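PDB 3WEV: L-lysine 6-oxidase, which oxidises the epsilon-amino group of L-lysine with a cysteine tryptophylquinone cofactor, releasing ammonium and the hydrogen peroxide that accounts for its antibacterial activity. Local coordinates for residues T19-L24 / C55-G60; S154-P159 / H178-G183; F273-D278 / D465-K470; G382-S387 / S527-S532. One frame throughout, in Å; residues are numbered along the deposited sequence.

Interaction 1: residues T19-L24 / C55-G60; sequences TDNFVL and CIRRQG. With EDO (1,2-ethanediol), chain S.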
loop_
_atom_site.group_PDB
_atom_site.type_symbol
_atom_site.label_atom_id
_atom_site.label_comp_id
_atom_site.label_asym_id
_atom_site.label_seq_id
_atom_site.Cartn_x
_atom_site.Cartn_y
_atom_site.Cartn_z
ATOM N N THR B 19 -20.755 -14.717 -25.347
ATOM C CA THR B 19 -21.765 -13.775 -25.799
ATOM C C THR B 19 -23.077 -14.421 -26.290
ATOM O O THR B 19 -24.177 -13.809 -26.139
ATOM C CB THR B 19 -21.171 -12.712 -26.821
ATOM O OG1 THR B 19 -22.112 -11.645 -27.049
ATOM C CG2 THR B 19 -20.814 -13.352 -28.194
ATOM N N ASP B 20 -23.001 -15.626 -26.846
ATOM C CA ASP B 20 -24.172 -16.278 -27.402
ATOM C C ASP B 20 -24.863 -17.199 -26.401
ATOM O O ASP B 20 -25.806 -17.869 -26.763
ATOM C CB ASP B 20 -23.810 -17.085 -28.654
ATOM C CG ASP B 20 -23.460 -16.187 -29.842
ATOM O OD1 ASP B 20 -23.920 -15.012 -29.948
ATOM O OD2 ASP B 20 -22.613 -16.630 -30.607
ATOM N N ASN B 21 -24.333 -17.262 -25.178
ATOM C CA ASN B 21 -24.805 -18.203 -24.160
ATOM C C ASN B 21 -25.530 -17.465 -22.997
ATOM O O ASN B 21 -24.881 -16.896 -22.087
ATOM C CB ASN B 21 -23.629 -18.982 -23.614
ATOM C CG ASN B 21 -24.075 -20.094 -22.662
ATOM O OD1 ASN B 21 -25.248 -20.341 -22.513
ATOM N ND2 ASN B 21 -23.141 -20.803 -22.102
ATOM N N PHE B 22 -26.847 -17.415 -23.104
ATOM C CA PHE B 22 -27.643 -16.592 -22.183
ATOM C C PHE B 22 -28.931 -17.307 -21.758
ATOM O O PHE B 22 -29.340 -18.300 -22.375
ATOM C CB PHE B 22 -27.929 -15.235 -22.781
ATOM C CG PHE B 22 -28.582 -15.247 -24.134
ATOM C CD1 PHE B 22 -29.927 -15.330 -24.252
ATOM C CD2 PHE B 22 -27.817 -15.131 -25.281
ATOM C CE1 PHE B 22 -30.552 -15.307 -25.510
ATOM C CE2 PHE B 22 -28.400 -15.152 -26.546
ATOM C CZ PHE B 22 -29.776 -15.220 -26.667
ATOM N N VAL B 23 -29.555 -16.803 -20.699
ATOM C CA VAL B 23 -30.868 -17.230 -20.265
ATOM C C VAL B 23 -31.755 -16.017 -20.431
ATOM O O VAL B 23 -31.255 -14.919 -20.652
ATOM C CB VAL B 23 -30.941 -17.691 -18.775
ATOM C CG1 VAL B 23 -30.170 -18.974 -18.583
ATOM C CG2 VAL B 23 -30.402 -16.666 -17.773
ATOM N N LEU B 24 -33.068 -16.223 -20.414
ATOM C CA LEU B 24 -34.034 -15.156 -20.507
ATOM C C LEU B 24 -34.697 -14.876 -19.172
ATOM O O LEU B 24 -34.501 -15.616 -18.209
ATOM C CB LEU B 24 -35.128 -15.531 -21.497
ATOM C CG LEU B 24 -34.651 -15.833 -22.925
ATOM C CD1 LEU B 24 -35.811 -16.197 -23.860
ATOM C CD2 LEU B 24 -33.966 -14.591 -23.425
ATOM N N CYS B 55 -18.210 -19.724 -16.048
ATOM C CA CYS B 55 -18.535 -18.318 -16.362
ATOM C C CYS B 55 -20.029 -18.107 -16.303
ATOM O O CYS B 55 -20.846 -18.943 -16.757
ATOM C CB CYS B 55 -17.969 -17.866 -17.705
ATOM S SG CYS B 55 -16.149 -18.128 -17.847
ATOM N N ILE B 56 -20.430 -16.979 -15.726
ATOM C CA ILE B 56 -21.839 -16.739 -15.519
ATOM C C ILE B 56 -22.511 -16.341 -16.856
ATOM O O ILE B 56 -22.021 -15.434 -17.581
ATOM C CB ILE B 56 -22.049 -15.673 -14.436
ATOM C CG1 ILE B 56 -21.629 -16.246 -13.073
ATOM C CG2 ILE B 56 -23.476 -15.133 -14.438
ATOM C CD1 ILE B 56 -21.589 -15.189 -12.007
ATOM N N ARG B 57 -23.618 -17.005 -17.154
ATOM C CA ARG B 57 -24.424 -16.647 -18.327
ATOM C C ARG B 57 -25.194 -15.337 -18.137
ATOM O O ARG B 57 -25.833 -15.122 -17.106
ATOM C CB ARG B 57 -25.390 -17.774 -18.643
ATOM C CG ARG B 57 -24.661 -19.078 -18.939
ATOM C CD ARG B 57 -25.585 -20.272 -18.848
ATOM N NE ARG B 57 -26.560 -20.331 -19.955
ATOM C CZ ARG B 57 -27.649 -21.085 -19.993
ATOM N NH1 ARG B 57 -27.989 -21.837 -18.988
ATOM N NH2 ARG B 57 -28.412 -21.071 -21.068
ATOM N N ARG B 58 -25.129 -14.450 -19.127
ATOM C CA ARG B 58 -26.026 -13.288 -19.157
ATOM C C ARG B 58 -27.462 -13.668 -19.054
ATOM O O ARG B 58 -27.857 -14.769 -19.518
ATOM C CB ARG B 58 -25.800 -12.414 -20.400
ATOM C CG ARG B 58 -24.460 -11.692 -20.358
ATOM C CD ARG B 58 -24.309 -10.599 -21.446
ATOM N NE ARG B 58 -24.393 -11.197 -22.791
ATOM C CZ ARG B 58 -24.379 -10.486 -23.928
ATOM N NH1 ARG B 58 -24.357 -9.133 -23.888
ATOM N NH2 ARG B 58 -24.448 -11.126 -25.097
ATOM N N GLN B 59 -28.238 -12.769 -18.440
ATOM C CA GLN B 59 -29.659 -12.830 -18.441
ATOM C C GLN B 59 -30.164 -11.715 -19.289
ATOM O O GLN B 59 -29.771 -10.568 -19.105
ATOM C CB GLN B 59 -30.218 -12.648 -17.048
ATOM C CG GLN B 59 -31.704 -12.680 -16.891
ATOM C CD GLN B 59 -32.073 -12.626 -15.395
ATOM O OE1 GLN B 59 -31.578 -13.414 -14.637
ATOM N NE2 GLN B 59 -32.806 -11.691 -14.995
ATOM N N GLY B 60 -31.040 -12.053 -20.213
ATOM C CA GLY B 60 -31.575 -11.029 -21.124
ATOM C C GLY B 60 -33.001 -10.769 -20.836
ATOM O O GLY B 60 -33.682 -11.595 -20.253
HETATM C C1 EDO S . -23.193 -24.130 -21.809
HETATM O O1 EDO S . -23.846 -23.351 -20.792
HETATM C C2 EDO S . -22.091 -24.965 -21.194
HETATM O O2 EDO S . -20.793 -24.731 -21.749
HETATM O O HOH W 1 -24.825 -13.860 -23.378
HETATM O O HOH W 2 -23.524 -14.812 -21.464
#

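Interaction 2: residues S154-P159 / H178-G183; sequences SINNIP and HFESLG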
loop_
_atom_site.group_PDB
_atom_site.type_symbol
_atom_site.label_atom_id
_atom_site.label_comp_id
_atom_site.label_asym_id
_atom_site.label_seq_id
_atom_site.Cartn_x
_atom_site.Cartn_y
_atom_site.Cartn_z
ATOM N N SER B 154 -21.328 -1.828 -29.184
ATOM C CA SER B 154 -19.900 -1.892 -29.217
ATOM C C SER B 154 -19.266 -0.554 -29.497
ATOM O O SER B 154 -19.803 0.240 -30.277
ATOM C CB SER B 154 -19.412 -2.868 -30.322
ATOM O OG SER B 154 -17.975 -2.907 -30.451
ATOM N N ILE B 155 -18.046 -0.407 -29.001
ATOM C CA ILE B 155 -17.182 0.757 -29.367
ATOM C C ILE B 155 -16.904 0.753 -30.872
ATOM O O ILE B 155 -16.528 1.766 -31.409
ATOM C CB ILE B 155 -15.863 0.784 -28.605
ATOM C CG1 ILE B 155 -14.968 -0.434 -28.915
ATOM C CG2 ILE B 155 -16.096 0.858 -27.102
ATOM C CD1 ILE B 155 -13.535 -0.285 -28.454
ATOM N N ASN B 156 -17.108 -0.378 -31.547
ATOM C CA ASN B 156 -16.836 -0.473 -33.001
ATOM C C ASN B 156 -18.001 -0.224 -33.909
ATOM O O ASN B 156 -17.830 -0.297 -35.098
ATOM C CB ASN B 156 -16.258 -1.841 -33.319
ATOM C CG ASN B 156 -15.005 -2.091 -32.549
ATOM O OD1 ASN B 156 -14.117 -1.240 -32.513
ATOM N ND2 ASN B 156 -14.910 -3.246 -31.919
ATOM N N ASN B 157 -19.206 0.036 -33.395
ATOM C CA ASN B 157 -20.351 0.351 -34.282
ATOM C C ASN B 157 -21.151 1.539 -33.804
ATOM O O ASN B 157 -22.350 1.563 -33.874
ATOM C CB ASN B 157 -21.249 -0.897 -34.539
ATOM C CG ASN B 157 -21.932 -1.439 -33.276
ATOM O OD1 ASN B 157 -21.676 -0.990 -32.166
ATOM N ND2 ASN B 157 -22.841 -2.392 -33.468
ATOM N N ILE B 158 -20.473 2.538 -33.259
ATOM C CA ILE B 158 -21.153 3.778 -32.869
ATOM C C ILE B 158 -21.752 4.455 -34.129
ATOM O O ILE B 158 -21.031 4.670 -35.074
ATOM C CB ILE B 158 -20.166 4.760 -32.203
ATOM C CG1 ILE B 158 -19.484 4.108 -30.968
ATOM C CG2 ILE B 158 -20.899 6.036 -31.826
ATOM C CD1 ILE B 158 -18.322 4.890 -30.433
ATOM N N PRO B 159 -23.046 4.823 -34.130
ATOM C CA PRO B 159 -23.603 5.490 -35.298
ATOM C C PRO B 159 -22.896 6.804 -35.609
ATOM O O PRO B 159 -22.537 7.574 -34.722
ATOM C CB PRO B 159 -25.056 5.772 -34.922
ATOM C CG PRO B 159 -25.357 4.929 -33.752
ATOM C CD PRO B 159 -24.071 4.443 -33.139
ATOM N N HIS B 178 -9.498 -3.931 -21.264
ATOM C CA HIS B 178 -9.998 -3.278 -22.495
ATOM C C HIS B 178 -11.527 -3.263 -22.492
ATOM O O HIS B 178 -12.157 -4.319 -22.571
ATOM C CB HIS B 178 -9.509 -3.991 -23.780
ATOM C CG HIS B 178 -8.013 -4.151 -23.873
ATOM N ND1 HIS B 178 -7.158 -3.105 -24.199
ATOM C CD2 HIS B 178 -7.220 -5.244 -23.707
ATOM C CE1 HIS B 178 -5.911 -3.543 -24.205
ATOM N NE2 HIS B 178 -5.922 -4.836 -23.905
ATOM N N PHE B 179 -12.115 -2.087 -22.388
ATOM C CA PHE B 179 -13.556 -1.916 -22.572
ATOM C C PHE B 179 -13.992 -1.999 -24.052
ATOM O O PHE B 179 -13.423 -1.335 -24.907
ATOM C CB PHE B 179 -14.018 -0.575 -22.012
ATOM C CG PHE B 179 -15.481 -0.361 -22.214
ATOM C CD1 PHE B 179 -16.396 -1.037 -21.402
ATOM C CD2 PHE B 179 -15.944 0.377 -23.257
ATOM C CE1 PHE B 179 -17.732 -0.907 -21.614
ATOM C CE2 PHE B 179 -17.290 0.507 -23.481
ATOM C CZ PHE B 179 -18.196 -0.155 -22.648
ATOM N N GLU B 180 -15.027 -2.778 -24.360
ATOM C CA GLU B 180 -15.527 -2.873 -25.722
ATOM C C GLU B 180 -17.025 -2.789 -25.922
ATOM O O GLU B 180 -17.469 -2.471 -27.008
ATOM C CB GLU B 180 -15.150 -4.217 -26.253
ATOM C CG GLU B 180 -13.736 -4.334 -26.722
ATOM C CD GLU B 180 -13.675 -5.558 -27.586
ATOM O OE1 GLU B 180 -14.258 -5.509 -28.688
ATOM O OE2 GLU B 180 -13.175 -6.575 -27.095
ATOM N N SER B 181 -17.821 -3.111 -24.899
ATOM C CA SER B 181 -19.258 -3.242 -25.096
ATOM C C SER B 181 -20.104 -3.017 -23.842
ATOM O O SER B 181 -19.693 -3.384 -22.746
ATOM C CB SER B 181 -19.503 -4.655 -25.590
ATOM O OG SER B 181 -20.875 -4.912 -25.777
ATOM N N LEU B 182 -21.299 -2.464 -24.012
ATOM C CA LEU B 182 -22.283 -2.372 -22.946
ATOM C C LEU B 182 -23.292 -3.516 -22.997
ATOM O O LEU B 182 -24.185 -3.623 -22.146
ATOM C CB LEU B 182 -23.018 -1.043 -23.021
ATOM C CG LEU B 182 -22.231 0.173 -22.489
ATOM C CD1 LEU B 182 -23.087 1.444 -22.666
ATOM C CD2 LEU B 182 -21.803 0.003 -21.033
ATOM N N GLY B 183 -23.258 -4.308 -24.072
ATOM C CA GLY B 183 -24.240 -5.393 -24.245
ATOM C C GLY B 183 -24.624 -5.716 -25.648
ATOM O O GLY B 183 -23.882 -5.392 -26.603
HETATM O O HOH W 3 -17.239 -5.070 -29.319
HETATM O O HOH W 4 -12.238 -3.581 -30.215
#

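Interaction 3: residues F273-D278 / D465-K470; sequences FDLVPD and DAYQIK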
loop_
_atom_site.group_PDB
_atom_site.type_symbol
_atom_site.label_atom_id
_atom_site.label_comp_id
_atom_site.label_asym_id
_atom_site.label_seq_id
_atom_site.Cartn_x
_atom_site.Cartn_y
_atom_site.Cartn_z
ATOM N N PHE B 273 -49.557 8.954 -7.874
ATOM C CA PHE B 273 -50.196 8.937 -9.230
ATOM C C PHE B 273 -51.608 8.346 -9.220
ATOM O O PHE B 273 -52.091 7.909 -10.218
ATOM C CB PHE B 273 -49.299 8.192 -10.181
ATOM C CG PHE B 273 -48.007 8.867 -10.407
ATOM C CD1 PHE B 273 -47.930 9.942 -11.269
ATOM C CD2 PHE B 273 -46.840 8.427 -9.771
ATOM C CE1 PHE B 273 -46.723 10.609 -11.480
ATOM C CE2 PHE B 273 -45.635 9.072 -9.991
ATOM C CZ PHE B 273 -45.567 10.165 -10.826
ATOM N N ASP B 274 -52.246 8.291 -8.062
ATOM C CA ASP B 274 -53.632 7.848 -7.993
ATOM C C ASP B 274 -53.851 6.428 -8.548
ATOM O O ASP B 274 -54.945 6.091 -9.046
ATOM C CB ASP B 274 -54.543 8.908 -8.725
ATOM C CG ASP B 274 -55.964 8.915 -8.192
ATOM O OD1 ASP B 274 -56.103 8.976 -6.941
ATOM O OD2 ASP B 274 -56.938 8.858 -9.008
ATOM N N LEU B 275 -52.861 5.551 -8.347
ATOM C CA LEU B 275 -52.886 4.267 -8.961
ATOM C C LEU B 275 -54.025 3.420 -8.404
ATOM O O LEU B 275 -54.597 2.598 -9.124
ATOM C CB LEU B 275 -51.497 3.569 -8.762
ATOM C CG LEU B 275 -51.356 2.179 -9.364
ATOM C CD1 LEU B 275 -51.452 2.200 -10.890
ATOM C CD2 LEU B 275 -50.024 1.562 -8.957
ATOM N N VAL B 276 -54.360 3.622 -7.133
ATOM C CA VAL B 276 -55.449 2.869 -6.495
ATOM C C VAL B 276 -56.341 3.800 -5.657
ATOM O O VAL B 276 -56.192 3.941 -4.426
ATOM C CB VAL B 276 -54.959 1.679 -5.661
ATOM C CG1 VAL B 276 -56.148 0.796 -5.270
ATOM C CG2 VAL B 276 -53.906 0.839 -6.417
ATOM N N PRO B 277 -57.246 4.511 -6.340
ATOM C CA PRO B 277 -58.118 5.504 -5.654
ATOM C C PRO B 277 -58.832 4.994 -4.382
ATOM O O PRO B 277 -58.955 5.741 -3.426
ATOM C CB PRO B 277 -59.117 5.925 -6.764
ATOM C CG PRO B 277 -58.415 5.623 -8.062
ATOM C CD PRO B 277 -57.559 4.375 -7.780
ATOM N N ASP B 278 -59.255 3.729 -4.328
ATOM C CA ASP B 278 -59.882 3.199 -3.114
ATOM C C ASP B 278 -58.931 3.055 -1.911
ATOM O O ASP B 278 -59.385 2.958 -0.766
ATOM C CB ASP B 278 -60.531 1.832 -3.352
ATOM C CG ASP B 278 -61.763 1.877 -4.271
ATOM O OD1 ASP B 278 -62.307 2.965 -4.531
ATOM O OD2 ASP B 278 -62.164 0.788 -4.739
ATOM N N ASP B 465 -45.780 8.234 -14.879
ATOM C CA ASP B 465 -46.996 7.616 -14.290
ATOM C C ASP B 465 -46.474 6.424 -13.466
ATOM O O ASP B 465 -45.319 6.054 -13.596
ATOM C CB ASP B 465 -48.008 7.138 -15.370
ATOM C CG ASP B 465 -49.430 6.955 -14.831
ATOM O OD1 ASP B 465 -49.698 6.891 -13.567
ATOM O OD2 ASP B 465 -50.316 6.827 -15.688
ATOM N N ALA B 466 -47.308 5.824 -12.643
ATOM C CA ALA B 466 -46.876 4.590 -11.944
ATOM C C ALA B 466 -46.134 3.622 -12.853
ATOM O O ALA B 466 -46.654 3.210 -13.897
ATOM C CB ALA B 466 -48.067 3.869 -11.353
ATOM N N TYR B 467 -44.980 3.141 -12.386
ATOM C CA TYR B 467 -44.134 2.093 -13.091
ATOM C C TYR B 467 -43.530 2.582 -14.402
ATOM O O TYR B 467 -42.776 1.839 -15.055
ATOM C CB TYR B 467 -44.864 0.788 -13.361
ATOM C CG TYR B 467 -45.104 -0.132 -12.142
ATOM C CD1 TYR B 467 -46.160 0.097 -11.241
ATOM C CD2 TYR B 467 -44.261 -1.165 -11.863
ATOM C CE1 TYR B 467 -46.340 -0.721 -10.147
ATOM C CE2 TYR B 467 -44.473 -1.997 -10.786
ATOM C CZ TYR B 467 -45.510 -1.766 -9.925
ATOM O OH TYR B 467 -45.728 -2.617 -8.845
ATOM N N GLN B 468 -43.784 3.837 -14.773
ATOM C CA GLN B 468 -43.258 4.395 -16.046
ATOM C C GLN B 468 -42.264 5.549 -15.962
ATOM O O GLN B 468 -42.633 6.651 -15.528
ATOM C CB GLN B 468 -44.422 4.903 -16.897
ATOM C CG GLN B 468 -45.304 3.870 -17.491
ATOM C CD GLN B 468 -46.345 4.575 -18.385
ATOM O OE1 GLN B 468 -46.109 5.689 -18.980
ATOM N NE2 GLN B 468 -47.508 4.008 -18.397
ATOM N N ILE B 469 -41.031 5.310 -16.374
ATOM C CA ILE B 469 -39.996 6.284 -16.268
ATOM C C ILE B 469 -40.251 7.405 -17.295
ATOM O O ILE B 469 -40.546 7.133 -18.433
ATOM C CB ILE B 469 -38.608 5.697 -16.552
ATOM C CG1 ILE B 469 -38.285 4.594 -15.523
ATOM C CG2 ILE B 469 -37.565 6.777 -16.489
ATOM C CD1 ILE B 469 -38.273 5.053 -14.103
ATOM N N LYS B 470 -40.162 8.644 -16.847
ATOM C CA LYS B 470 -40.269 9.786 -17.746
ATOM C C LYS B 470 -38.980 9.983 -18.484
ATOM O O LYS B 470 -37.889 9.926 -17.909
ATOM C CB LYS B 470 -40.593 11.041 -16.943
ATOM C CG LYS B 470 -41.042 12.220 -17.824
ATOM C CD LYS B 470 -40.998 13.510 -17.078
ATOM C CE LYS B 470 -42.038 13.554 -15.979
ATOM N NZ LYS B 470 -42.613 14.929 -15.835
HETATM O O HOH W 5 -51.469 5.763 -11.768
#

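Interaction 4: residues G382-S387 / S527-S532; sequences GSNSVS and SVNKAS. With LYS (lysine), chain M.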
loop_
_atom_site.group_PDB
_atom_site.type_symbol
_atom_site.label_atom_id
_atom_site.label_comp_id
_atom_site.label_asym_id
_atom_site.label_seq_id
_atom_site.Cartn_x
_atom_site.Cartn_y
_atom_site.Cartn_z
ATOM N N GLY B 382 -31.408 -0.362 7.910
ATOM C CA GLY B 382 -32.030 0.670 7.071
ATOM C C GLY B 382 -31.095 1.302 6.066
ATOM O O GLY B 382 -30.006 0.771 5.797
ATOM N N SER B 383 -31.559 2.432 5.509
ATOM C CA SER B 383 -30.886 3.077 4.442
ATOM C C SER B 383 -29.761 4.016 4.887
ATOM O O SER B 383 -29.098 4.573 4.042
ATOM C CB SER B 383 -31.881 3.766 3.449
ATOM O OG SER B 383 -32.683 2.856 2.701
ATOM N N ASN B 384 -29.521 4.170 6.187
ATOM C CA ASN B 384 -28.270 4.724 6.673
ATOM C C ASN B 384 -27.923 4.346 8.036
ATOM O O ASN B 384 -28.237 5.034 9.034
ATOM C CB ASN B 384 -28.116 6.247 6.534
ATOM C CG ASN B 384 -26.742 6.711 6.974
ATOM O OD1 ASN B 384 -25.756 5.936 6.967
ATOM N ND2 ASN B 384 -26.639 7.974 7.316
ATOM N N SER B 385 -27.237 3.207 8.118
ATOM C CA SER B 385 -26.714 2.682 9.370
ATOM C C SER B 385 -25.136 2.877 9.364
ATOM O O SER B 385 -24.449 2.317 10.242
ATOM C CB SER B 385 -26.993 1.159 9.425
ATOM O OG SER B 385 -26.448 0.583 8.223
ATOM N N VAL B 386 -24.625 3.662 8.402
ATOM C CA VAL B 386 -23.209 3.835 8.123
ATOM C C VAL B 386 -22.557 5.128 8.722
ATOM O O VAL B 386 -21.486 5.053 9.357
ATOM C CB VAL B 386 -23.009 3.791 6.602
ATOM C CG1 VAL B 386 -21.549 4.038 6.232
ATOM C CG2 VAL B 386 -23.435 2.398 6.080
ATOM N N SER B 387 -23.197 6.283 8.479
ATOM C CA SER B 387 -22.648 7.579 8.823
ATOM C C SER B 387 -23.479 8.260 9.904
ATOM O O SER B 387 -24.652 8.146 9.910
ATOM C CB SER B 387 -22.550 8.465 7.561
ATOM O OG SER B 387 -23.711 8.489 6.753
ATOM N N SER B 527 -28.571 9.563 16.858
ATOM C CA SER B 527 -27.759 10.371 15.900
ATOM C C SER B 527 -26.386 9.765 15.512
ATOM O O SER B 527 -25.717 10.272 14.624
ATOM C CB SER B 527 -27.598 11.817 16.416
ATOM O OG SER B 527 -26.702 11.889 17.501
ATOM N N VAL B 528 -26.058 8.612 16.099
ATOM C CA VAL B 528 -24.737 8.063 15.963
ATOM C C VAL B 528 -24.753 6.724 15.293
ATOM O O VAL B 528 -25.438 5.812 15.736
ATOM C CB VAL B 528 -23.991 7.936 17.291
ATOM C CG1 VAL B 528 -22.597 7.361 17.026
ATOM C CG2 VAL B 528 -23.801 9.277 17.942
ATOM N N ASN B 529 -23.974 6.595 14.228
ATOM C CA ASN B 529 -23.671 5.267 13.684
ATOM C C ASN B 529 -22.248 4.756 13.973
ATOM O O ASN B 529 -22.076 3.570 14.322
ATOM C CB ASN B 529 -23.963 5.212 12.181
ATOM C CG ASN B 529 -25.421 4.895 11.875
ATOM O OD1 ASN B 529 -26.010 3.992 12.446
ATOM N ND2 ASN B 529 -25.979 5.606 10.937
ATOM N N LYS B 530 -21.256 5.641 13.871
ATOM C CA LYS B 530 -19.906 5.286 14.150
ATOM C C LYS B 530 -19.274 6.371 15.030
ATOM O O LYS B 530 -19.721 7.527 15.112
ATOM C CB LYS B 530 -19.101 5.039 12.868
ATOM C CG LYS B 530 -19.559 3.808 12.123
ATOM C CD LYS B 530 -18.809 3.590 10.867
ATOM C CE LYS B 530 -19.368 2.353 10.191
ATOM N NZ LYS B 530 -18.550 2.117 8.979
ATOM N N ALA B 531 -18.204 5.981 15.672
ATOM C CA ALA B 531 -17.477 6.858 16.575
ATOM C C ALA B 531 -16.010 6.445 16.538
ATOM O O ALA B 531 -15.688 5.373 16.048
ATOM C CB ALA B 531 -18.023 6.666 17.960
ATOM N N SER B 532 -15.120 7.307 17.037
ATOM C CA SER B 532 -13.772 6.893 17.280
ATOM C C SER B 532 -13.804 6.099 18.586
ATOM O O SER B 532 -14.548 6.458 19.498
ATOM C CB SER B 532 -12.843 8.103 17.411
ATOM O OG SER B 532 -13.114 8.755 18.622
HETATM N N LYS M . -20.321 -1.679 5.686
HETATM C CA LYS M . -20.124 -0.468 4.842
HETATM C C LYS M . -19.505 0.677 5.701
HETATM O O LYS M . -19.023 1.655 5.065
HETATM C CB LYS M . -21.424 -0.092 4.089
HETATM C CG LYS M . -22.303 -1.149 3.414
HETATM C CD LYS M . -22.857 -0.765 2.044
HETATM C CE LYS M . -24.092 -1.571 1.649
HETATM N NZ LYS M . -25.129 -1.202 0.914
HETATM O OXT LYS M . -19.454 0.694 6.979
#

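Interaction 1: residues T19-L24 / C55-G60
The guanidinium of R57 carries V23 CG1 on one face, 3.5 Å above the plane and over its centre, with O1 of a bound ethanediol, probably from the crystallisation liquor, on the opposite face. N21 OD1 and F22 O approach this group obliquely, and their bonds are correspondingly poor: R57 NE reaches N21 OD1 at 2.9 Å but with an N-H...O angle of only 125°, and the bond from NH2 to F22 O is also weak. The stronger partners of R57 lie outside, at N48 O and in a salt bridge to E35. The N21 amide gives its ND2 to the ethanediol O1 (3.0 Å). R58 is held differently, at its edge: NH2 meets T19 O at 2.9 Å, only 8° out of the guanidinium plane and on a carbonyl lone pair. The bend of the R58 chain at chi3 (-62°) helps bring that edge to T19, whose own hydroxyl bonds to Y199.

These side chains flank a short, weakly bonded parallel pairing in the mixed sheet of the N-terminal region. It rests on V23 opposite Q59, with V23 N and O bonded to R58 O and G60 N, both at 2.9 Å. Ahead of the paired residues, two waters bridge the segments: one accepts a hydrogen bond from R58 N (2.9 Å) and lies close to N21 O, while the other accepts from R58 NE and lies close to T19 O.

Interaction 2: residues S154-P159 / H178-G183
S154 and S181 face each other as an antiparallel non-hydrogen-bonded pair, CA to CA 4.4 Å, and just beyond them I155 N donates to E180 O (2.9 Å, 166°) as the chain enters a type I turn from S154 to N157. I155 supplies the apolar part of the contact. Its CG1 lies between the backbone N and the carbonyl carbon (chi1 63°), which carries CD1 toward F179 O, while CG2 comes obliquely to the F179 ring at CE2, 3.8 Å away. The two side chains run past one another in opposite directions, and L139 and I137 of strand 137-145 add to this apolar patch.

On the polar side, S154 OG accepts from N156 N (2.9 Å), an ST turn, and N157 OD1 receives S154 N, so the turn is braced by its own side chains; R142 also bonds to N157 OD1. Amide and carboxylate do not meet directly: N156 ND2 stays 4.0 Å from E180 OE1. One water joins S154 OG to E180 OE1, and another accepts from N156 ND2 at 3.2 Å and donates weakly to the same oxygen. Between the two segments there is thus a single direct hydrogen bond, with the exposed E180 carboxylate tied to the turn through solvent.

Interaction 3: residues F273-D278 / D465-K470
F273 lays its ring over the backbone of D465, with D465 CA 4.1 Å from the ring centroid and 18° off the normal, a CH-pi contact displaced toward the rim. The ring gets there with CG anti to the carbonyl carbon (chi1 -65°), just where the chain leaves helix 261-272. The D465 side chain runs past it in the opposite direction, the carboxylate plane inclined to that of the ring, and its OD1 stops 3.6 Å from F273 CB. That oxygen has two polar partners: A466 N at 2.8 Å, met on the anti side and well out of the carboxylate plane, and a water at 2.8 Å that also donates to F273 O. The water is therefore the polar link between the segments.

L275 has CG opposite its backbone N and spreads both methyls over A466 CB, CD1 at 3.8 Å. Its CD2 also reaches the edge of the Y467 ring near the ring plane, at a loose 4.5 Å; the phenol hydroxyl bonds to S262 of the helix. Y467, with phi 67°, is the third residue of a type II beta turn from D465 to Q468, closed by Q468 N to D465 O. This turn packs against the C-terminal exit of helix 261-272, F273 lying over D465 and L275 over A466 and the edge of Y467.

Interaction 4: residues G382-S387 / S527-S532
N529 pushes its amide into the loop 384-387, which is folded as an Asx turn (N384 OD1 to V386 N) extended to an Asx motif by S387 N, at 3.0 Å from N384 OD1; N384 ND2 bonds outside, to V398 O. Along N529, CB lies 3.5 Å and CG 3.2 Å from S385 O. At the tip, OD1 is also near S385 O, two acceptors that cannot bond, whereas ND2 is gripped twice, donating to N384 O and S387 O at 3.0 Å each. Neither bond uses a carbonyl lone pair, since ND2 stands 44° and 57° out of the respective carbonyl planes; the straighter is that to S387 O, at 166°. One buried amide nitrogen thus spans both ends of the turn.

The next residue turns the contact into a wall of the lysine site. K530 is fully extended beyond CG, its CD passing V386 O, and V386 brings CG1 and CG2 against the bound lysine. Q519, which touches V386 and K530, and C448 also bond to this ligand, and S385 touches W580, next in sequence to the modified W581 of the quinone cofactor. The K530 ammonium ends on the ligand carboxylate, NZ to OXT 2.6 Å.

Interactions 1 and 2 belong to the same mixed sheet of the N-terminal region: their centres are 18 Å apart, and R58 NH1 packs on G183 CA at 3.8 Å, so the arginine of one contact reaches the strand of the other. Interaction 3 stands apart, with nearest atoms about 16 Å from interaction 1 and about 18 Å from interaction 4. Its segments alternate along the chain with those of interaction 4, so the two long-range closures interlock in sequence. Interaction 4 alone holds the bound lysine; interactions 1 and 2 remain about 23 and 26 Å from interaction 4 between nearest atoms, and neither touches it.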